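Local coordinates for protein phosphoacetylglucosamine mutase (PDB 5O9X) that interconverts N-acetylglucosamine 6-phosphate and N-acetylglucosamine 1-phosphate as a phosphoacetylglucosamine mutase, probably by way of a bisphosphorylated sugar intermediate, at residues Gln189-Tyr192 against Glu193-Ala197; Ala197-Lys200 against Arg201-Gly205; Arg531-Asn534 against Ala535-Ala539. The protein carries 1 engineered substitution. All blocks are in the same frame, centred on the assembly; numbering follows the deposited sequence.

Interactions 1 and 2 follow one another along helix 188-202, sharing Ala197, with centres about 12 Å apart and interaction 2 running off the helix's C-terminal end; interaction 3 lies near the C-terminal end of helix 522-539, on the other side of the chain's centre, some 48 to 50 Å away centre to centre. Interaction 1 is the most buried, five of its eight touching residues being inside, while 2 and 3 are only partly buried. In interactions 1 and 2 an aromatic residue carries an apolar side chain four positions later over one ring face, Leu195 on Tyr191 and Met203 on Phe199. Interaction 3 has no aromatic residue: two valines face the strands of the C-terminal domain, and an asparagine-arginine bond occupies its more exposed side.

Interaction 1 of 3, residues Gln189-Tyr192 against Glu193-Ala197; sequences QGYY and EKLAA
Ala196 N donates a hydrogen bond of 2.8 Å to Tyr192 O, one of the i to i+4 backbone bonds of helix 188-202 in the alpha/beta fold of domain II. Side chains pair at the same spacing. Gln189 NE2 donates to the carboxylate oxygen Glu193 OE2 at 3.0 Å. The bond is nearly straight at the hydrogen, 170°, and OE2 lies in the plane of the Gln189 amide. Seen from the acceptor the approach is less regular: NE2 comes in 47° above the carboxylate plane, and the two flat groups stand almost perpendicular. In the backbone of the same pair, Glu193 N donates to Gln189 O at 3.0 Å, so the two residues are joined at both backbone and side chain.

A second i to i+4 pair is apolar. Leu195 CD1 sits over one face of the Tyr191 ring, 3.9 Å from the ring centroid, a CH-pi contact shifted somewhat toward the rim. With CG anti to the backbone N (chi1 171°), the tyrosine ring swings out from the helix; the leucine methyls reach back onto it, and the two side chains cross at a slant. The other branch, Leu195 CD2, is 3.7 Å from Tyr191 CZ.

The polar ends look elsewhere. Lys194 NZ is bonded to the carbonyl of Tyr183, and Tyr192 OH to Glu188 and Gln166, while the Tyr192 side chain packs on helix 221-231. Tyr191 OH is bonded to Asp427, and the same hydroxyl oxygen, Tyr191 OH, has Leu195 CD2 beside it at 3.6 Å.

Interaction 2 of 3, residues Ala197-Lys200 against Arg201-Gly205; sequences AAFK and RVMRG
Met203 CG lies over the centre of the Phe199 ring, 3.5 Å from the centroid, in a CH-pi contact at the C-terminal end of helix 188-202 in the alpha/beta domain II. Its sulfur adds a Met-aromatic contact of the oblique kind: Met203 SD is 4.5 Å from the same centroid, 36° off the ring normal. The two side chains run side by side in one direction, and the methionine's bend at chi2 (-66°) goes with this placing, CG over the ring and SD off to one side. Val202 CG2 approaches the ring obliquely, 4.0 Å from Phe199 CD1.

Behind these side chains the backbone fixes the spacing. Val202 N donates to Ala198 O at 2.9 Å, almost straight. One residue on, Met203 N is shared by two carbonyls, Phe199 O at 2.9 Å and, weakly, Lys200 O, as the helix gives way to a turn.

Further out, helix 428-442 covers the apolar side: Phe199 packs on Leu433, and both Val202 and Met203 touch Ala437. Arg201 turns to helix 405-420, where its NH1 forms a salt bridge with Asp419. Arg201 N remains tied to the helix by Ala197 O at 3.2 Å.

Interaction 3 of 3, residues Arg531-Asn534 against Ala535-Ala539; sequences RVAN and AVRDA
Asn534 OD1 accepts a hydrogen bond of 2.7 Å from Arg537 NH1 on the more exposed side of helix 522-539. Asn534 is the exposed partner, while Arg537 borders Val463 at the edge of the inner face. The geometry is well defined: NH1 lies in the plane of the asparagine carbonyl, and OD1 is at the edge of the guanidinium, close to its plane. The bond is bent at the hydrogen, 143°, and the amide and guanidinium planes stand 65° apart. The arginine reaches back by a bend at chi3 (-61°), which folds its long chain alongside Asn534 instead of sending it straight outward. That fold also brings Ala533 O over one face of the guanidinium, toward its rim, while Ala533 CB lies 4.0 Å from Arg537 NH2.

The tightly packed part is the apolar inner side, where valines and alanine meet the strands. Val532 and Val536 both pack on Val515 of strand 513-518; Val532 also meets helix 486-495, and Val536 meets Val463 of strand 458-463. Ala533 CB faces this strand too, against Val461 and Val463. The contact of the two valines with each other is itself long, Val532 CG1 being 4.3 Å from Val536 CG2, although Val536 N donates to Val532 O at 2.9 Å.

The solvent side, by contrast, is formed by Asn534, Asp538 and Arg531, all exposed. Here Asp538 N donates to Asn534 O at 3.0 Å, and Arg531 has its NE in a salt bridge with Asp527 a turn earlier.

With valines and alanine on strands and polar residues along the other flank, this is the amphipathic pattern of a helix packed on a sheet, here in the C-terminal domain of the phosphohexomutase family.

Interaction 1 of 3, residues Gln189-Tyr192 against Glu193-Ala197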
loop_
_atom_site.group_PDB
_atom_site.type_symbol
_atom_site.label_atom_id
_atom_site.label_comp_id
_atom_site.label_asym_id
_atom_site.label_seq_id
_atom_site.Cartn_x
_atom_site.Cartn_y
_atom_site.Cartn_z
ATOM N N GLN A 189 15.309 -14.095 4.425
ATOM C CA GLN A 189 15.452 -14.617 5.831
ATOM C C GLN A 189 15.513 -13.483 6.863
ATOM O O GLN A 189 14.955 -13.613 7.939
ATOM C CB GLN A 189 16.761 -15.414 5.947
ATOM C CG GLN A 189 16.956 -16.115 7.293
ATOM C CD GLN A 189 18.169 -17.085 7.287
ATOM O OE1 GLN A 189 18.488 -17.681 6.288
ATOM N NE2 GLN A 189 18.816 -17.232 8.418
ATOM N N GLY A 190 16.260 -12.383 6.572
ATOM C CA GLY A 190 16.404 -11.307 7.517
ATOM C C GLY A 190 15.037 -10.640 7.793
ATOM O O GLY A 190 14.689 -10.296 8.939
ATOM N N TYR A 191 14.263 -10.490 6.737
ATOM C CA TYR A 191 12.845 -9.964 6.876
ATOM C C TYR A 191 12.009 -10.824 7.846
ATOM O O TYR A 191 11.415 -10.284 8.792
ATOM C CB TYR A 191 12.209 -9.912 5.486
ATOM C CG TYR A 191 10.725 -9.604 5.460
ATOM C CD1 TYR A 191 10.306 -8.287 5.418
ATOM C CD2 TYR A 191 9.747 -10.648 5.501
ATOM C CE1 TYR A 191 8.946 -7.977 5.386
ATOM C CE2 TYR A 191 8.369 -10.342 5.538
ATOM C CZ TYR A 191 7.990 -9.029 5.473
ATOM O OH TYR A 191 6.667 -8.676 5.475
ATOM N N TYR A 192 12.039 -12.163 7.687
ATOM C CA TYR A 192 11.233 -13.041 8.579
ATOM C C TYR A 192 11.728 -12.969 10.026
ATOM O O TYR A 192 10.900 -12.926 10.978
ATOM C CB TYR A 192 11.262 -14.513 8.155
ATOM C CG TYR A 192 10.725 -14.728 6.742
ATOM C CD1 TYR A 192 9.510 -14.126 6.339
ATOM C CD2 TYR A 192 11.451 -15.481 5.807
ATOM C CE1 TYR A 192 9.024 -14.277 4.975
ATOM C CE2 TYR A 192 11.006 -15.646 4.477
ATOM C CZ TYR A 192 9.813 -15.048 4.079
ATOM O OH TYR A 192 9.384 -15.213 2.794
ATOM N N GLU A 193 13.062 -12.933 10.174
ATOM C CA GLU A 193 13.707 -12.879 11.506
ATOM C C GLU A 193 13.299 -11.599 12.254
ATOM O O GLU A 193 12.989 -11.615 13.477
ATOM C CB GLU A 193 15.235 -12.928 11.305
ATOM C CG GLU A 193 15.641 -14.334 10.950
ATOM C CD GLU A 193 17.139 -14.488 10.677
ATOM O OE1 GLU A 193 17.818 -13.461 10.441
ATOM O OE2 GLU A 193 17.617 -15.653 10.726
ATOM N N LYS A 194 13.309 -10.482 11.535
ATOM C CA LYS A 194 12.943 -9.190 12.159
ATOM C C LYS A 194 11.488 -9.158 12.583
ATOM O O LYS A 194 11.172 -8.750 13.729
ATOM C CB LYS A 194 13.210 -8.031 11.205
ATOM C CG LYS A 194 13.111 -6.638 11.873
ATOM C CD LYS A 194 13.148 -5.595 10.741
ATOM C CE LYS A 194 12.967 -4.156 11.247
ATOM N NZ LYS A 194 14.125 -3.781 12.073
ATOM N N LEU A 195 10.591 -9.545 11.666
ATOM C CA LEU A 195 9.159 -9.618 12.019
ATOM C C LEU A 195 8.943 -10.566 13.187
ATOM O O LEU A 195 8.263 -10.202 14.218
ATOM C CB LEU A 195 8.302 -10.010 10.807
ATOM C CG LEU A 195 7.765 -8.867 9.949
ATOM C CD1 LEU A 195 8.913 -8.276 9.181
ATOM C CD2 LEU A 195 6.776 -9.527 8.956
ATOM N N ALA A 196 9.579 -11.751 13.116
ATOM C CA ALA A 196 9.348 -12.736 14.206
ATOM C C ALA A 196 9.833 -12.236 15.563
ATOM O O ALA A 196 9.106 -12.352 16.594
ATOM C CB ALA A 196 9.985 -14.056 13.860
ATOM N N ALA A 197 11.033 -11.636 15.573
ATOM C CA ALA A 197 11.601 -11.157 16.837
ATOM C C ALA A 197 10.754 -10.013 17.462
ATOM O O ALA A 197 10.542 -9.975 18.694
ATOM C CB ALA A 197 13.088 -10.769 16.680
#

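Interaction 2 of 3, residues Ala197-Lys200 against Arg201-Gly205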
loop_
_atom_site.group_PDB
_atom_site.type_symbol
_atom_site.label_atom_id
_atom_site.label_comp_id
_atom_site.label_asym_id
_atom_site.label_seq_id
_atom_site.Cartn_x
_atom_site.Cartn_y
_atom_site.Cartn_z
ATOM N N ALA A 197 11.033 -11.636 15.573
ATOM C CA ALA A 197 11.601 -11.157 16.837
ATOM C C ALA A 197 10.754 -10.013 17.462
ATOM O O ALA A 197 10.542 -9.975 18.694
ATOM C CB ALA A 197 13.088 -10.769 16.680
ATOM N N ALA A 198 10.299 -9.092 16.603
ATOM C CA ALA A 198 9.464 -7.950 17.044
ATOM C C ALA A 198 8.110 -8.456 17.577
ATOM O O ALA A 198 7.666 -8.053 18.680
ATOM C CB ALA A 198 9.298 -6.950 15.927
ATOM N N PHE A 199 7.507 -9.412 16.873
ATOM C CA PHE A 199 6.232 -10.015 17.330
ATOM C C PHE A 199 6.380 -10.751 18.640
ATOM O O PHE A 199 5.515 -10.631 19.553
ATOM C CB PHE A 199 5.702 -10.989 16.291
ATOM C CG PHE A 199 4.294 -11.483 16.561
ATOM C CD1 PHE A 199 3.197 -10.587 16.605
ATOM C CD2 PHE A 199 4.070 -12.857 16.761
ATOM C CE1 PHE A 199 1.887 -11.144 16.835
ATOM C CE2 PHE A 199 2.781 -13.400 16.940
ATOM C CZ PHE A 199 1.688 -12.509 16.989
ATOM N N LYS A 200 7.448 -11.548 18.771
ATOM C CA LYS A 200 7.753 -12.153 20.113
ATOM C C LYS A 200 7.760 -11.125 21.250
ATOM O O LYS A 200 7.117 -11.344 22.279
ATOM C CB LYS A 200 9.095 -12.944 20.068
ATOM C CG LYS A 200 9.326 -13.772 21.338
ATOM C CD LYS A 200 10.684 -14.478 21.284
ATOM C CE LYS A 200 10.930 -15.372 22.518
ATOM N NZ LYS A 200 10.388 -16.716 22.220
ATOM N N ARG A 201 8.476 -10.017 21.089
ATOM C CA ARG A 201 8.546 -8.994 22.117
ATOM C C ARG A 201 7.175 -8.335 22.351
ATOM O O ARG A 201 6.759 -8.169 23.486
ATOM C CB ARG A 201 9.515 -7.858 21.741
ATOM C CG ARG A 201 10.998 -8.207 22.008
ATOM C CD ARG A 201 11.896 -7.272 21.194
ATOM N NE ARG A 201 11.866 -5.902 21.740
ATOM C CZ ARG A 201 12.093 -4.803 21.007
ATOM N NH1 ARG A 201 12.284 -4.913 19.677
ATOM N NH2 ARG A 201 12.116 -3.578 21.575
ATOM N N VAL A 202 6.499 -7.916 21.283
ATOM C CA VAL A 202 5.173 -7.311 21.465
ATOM C C VAL A 202 4.229 -8.291 22.164
ATOM O O VAL A 202 3.388 -7.825 22.912
ATOM C CB VAL A 202 4.493 -6.733 20.194
ATOM C CG1 VAL A 202 5.390 -5.822 19.376
ATOM C CG2 VAL A 202 3.929 -7.782 19.304
ATOM N N MET A 203 4.366 -9.605 21.972
ATOM C CA MET A 203 3.415 -10.543 22.516
ATOM C C MET A 203 3.706 -10.918 23.991
ATOM O O MET A 203 3.000 -11.740 24.539
ATOM C CB MET A 203 3.277 -11.831 21.691
ATOM C CG MET A 203 2.598 -11.587 20.289
ATOM S SD MET A 203 0.870 -11.058 20.587
ATOM C CE MET A 203 0.056 -12.546 21.201
ATOM N N ARG A 204 4.786 -10.409 24.577
ATOM C CA ARG A 204 5.211 -10.903 25.934
ATOM C C ARG A 204 3.999 -10.777 26.893
ATOM O O ARG A 204 3.392 -9.689 27.029
ATOM C CB ARG A 204 6.429 -10.148 26.479
ATOM C CG ARG A 204 6.803 -10.573 27.919
ATOM C CD ARG A 204 7.629 -9.513 28.678
ATOM N NE ARG A 204 8.766 -9.060 27.865
ATOM C CZ ARG A 204 9.925 -9.709 27.742
ATOM N NH1 ARG A 204 10.141 -10.857 28.397
ATOM N NH2 ARG A 204 10.867 -9.203 26.948
ATOM N N GLY A 205 3.583 -11.930 27.411
ATOM C CA GLY A 205 2.629 -11.948 28.496
ATOM C C GLY A 205 1.188 -12.099 28.074
ATOM O O GLY A 205 0.328 -12.153 28.942
#

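Interaction 3 of 3, residues Arg531-Asn534 against Ala535-Ala539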
loop_
_atom_site.group_PDB
_atom_site.type_symbol
_atom_site.label_atom_id
_atom_site.label_comp_id
_atom_site.label_asym_id
_atom_site.label_seq_id
_atom_site.Cartn_x
_atom_site.Cartn_y
_atom_site.Cartn_z
ATOM N N ARG A 531 -27.257 6.562 -8.803
ATOM C CA ARG A 531 -27.587 7.839 -9.482
ATOM C C ARG A 531 -26.346 8.664 -9.848
ATOM O O ARG A 531 -26.239 9.287 -10.980
ATOM C CB ARG A 531 -28.562 8.713 -8.603
ATOM C CG ARG A 531 -29.926 8.060 -8.501
ATOM C CD ARG A 531 -30.789 8.864 -7.532
ATOM N NE ARG A 531 -32.156 8.321 -7.324
ATOM C CZ ARG A 531 -33.252 8.764 -7.982
ATOM N NH1 ARG A 531 -33.166 9.686 -8.960
ATOM N NH2 ARG A 531 -34.430 8.262 -7.680
ATOM N N VAL A 532 -25.382 8.667 -8.923
ATOM C CA VAL A 532 -24.042 9.349 -9.195
ATOM C C VAL A 532 -23.336 8.604 -10.327
ATOM O O VAL A 532 -22.809 9.255 -11.271
ATOM C CB VAL A 532 -23.149 9.443 -7.903
ATOM C CG1 VAL A 532 -21.739 9.983 -8.263
ATOM C CG2 VAL A 532 -23.843 10.428 -6.910
ATOM N N ALA A 533 -23.260 7.252 -10.240
ATOM C CA ALA A 533 -22.577 6.560 -11.343
ATOM C C ALA A 533 -23.241 6.846 -12.733
ATOM O O ALA A 533 -22.547 6.878 -13.750
ATOM C CB ALA A 533 -22.609 5.049 -11.067
ATOM N N ASN A 534 -24.575 6.889 -12.775
ATOM C CA ASN A 534 -25.241 7.167 -14.084
ATOM C C ASN A 534 -24.902 8.583 -14.571
ATOM O O ASN A 534 -24.636 8.783 -15.724
ATOM C CB ASN A 534 -26.730 7.023 -13.930
ATOM C CG ASN A 534 -27.141 5.551 -13.910
ATOM O OD1 ASN A 534 -26.361 4.652 -14.294
ATOM N ND2 ASN A 534 -28.358 5.306 -13.487
ATOM N N ALA A 535 -24.847 9.545 -13.669
ATOM C CA ALA A 535 -24.398 10.951 -14.036
ATOM C C ALA A 535 -22.961 10.992 -14.557
ATOM O O ALA A 535 -22.636 11.689 -15.572
ATOM C CB ALA A 535 -24.598 11.881 -12.825
ATOM N N VAL A 536 -22.063 10.187 -13.944
ATOM C CA VAL A 536 -20.659 10.089 -14.417
ATOM C C VAL A 536 -20.586 9.417 -15.797
ATOM O O VAL A 536 -19.877 9.863 -16.670
ATOM C CB VAL A 536 -19.826 9.211 -13.379
ATOM C CG1 VAL A 536 -18.451 8.794 -13.884
ATOM C CG2 VAL A 536 -19.718 9.945 -12.022
ATOM N N ARG A 537 -21.304 8.309 -15.939
ATOM C CA ARG A 537 -21.231 7.487 -17.175
ATOM C C ARG A 537 -21.694 8.347 -18.328
ATOM O O ARG A 537 -20.962 8.475 -19.292
ATOM C CB ARG A 537 -22.054 6.194 -17.054
ATOM C CG ARG A 537 -21.501 5.089 -18.018
ATOM C CD ARG A 537 -22.231 3.717 -17.772
ATOM N NE ARG A 537 -22.101 3.113 -16.402
ATOM C CZ ARG A 537 -22.950 3.234 -15.372
ATOM N NH1 ARG A 537 -24.005 3.987 -15.497
ATOM N NH2 ARG A 537 -22.748 2.597 -14.188
ATOM N N ASP A 538 -22.814 9.017 -18.152
ATOM C CA ASP A 538 -23.358 9.974 -19.076
ATOM C C ASP A 538 -22.328 11.071 -19.459
ATOM O O ASP A 538 -21.991 11.235 -20.664
ATOM C CB ASP A 538 -24.647 10.540 -18.475
ATOM C CG ASP A 538 -25.380 11.479 -19.386
ATOM O OD1 ASP A 538 -24.722 12.117 -20.243
ATOM O OD2 ASP A 538 -26.633 11.597 -19.213
ATOM N N ALA A 539 -21.760 11.753 -18.475
ATOM C CA ALA A 539 -20.699 12.736 -18.760
ATOM C C ALA A 539 -19.444 12.151 -19.477
ATOM O O ALA A 539 -18.797 12.876 -20.244
ATOM C CB ALA A 539 -20.293 13.444 -17.447
#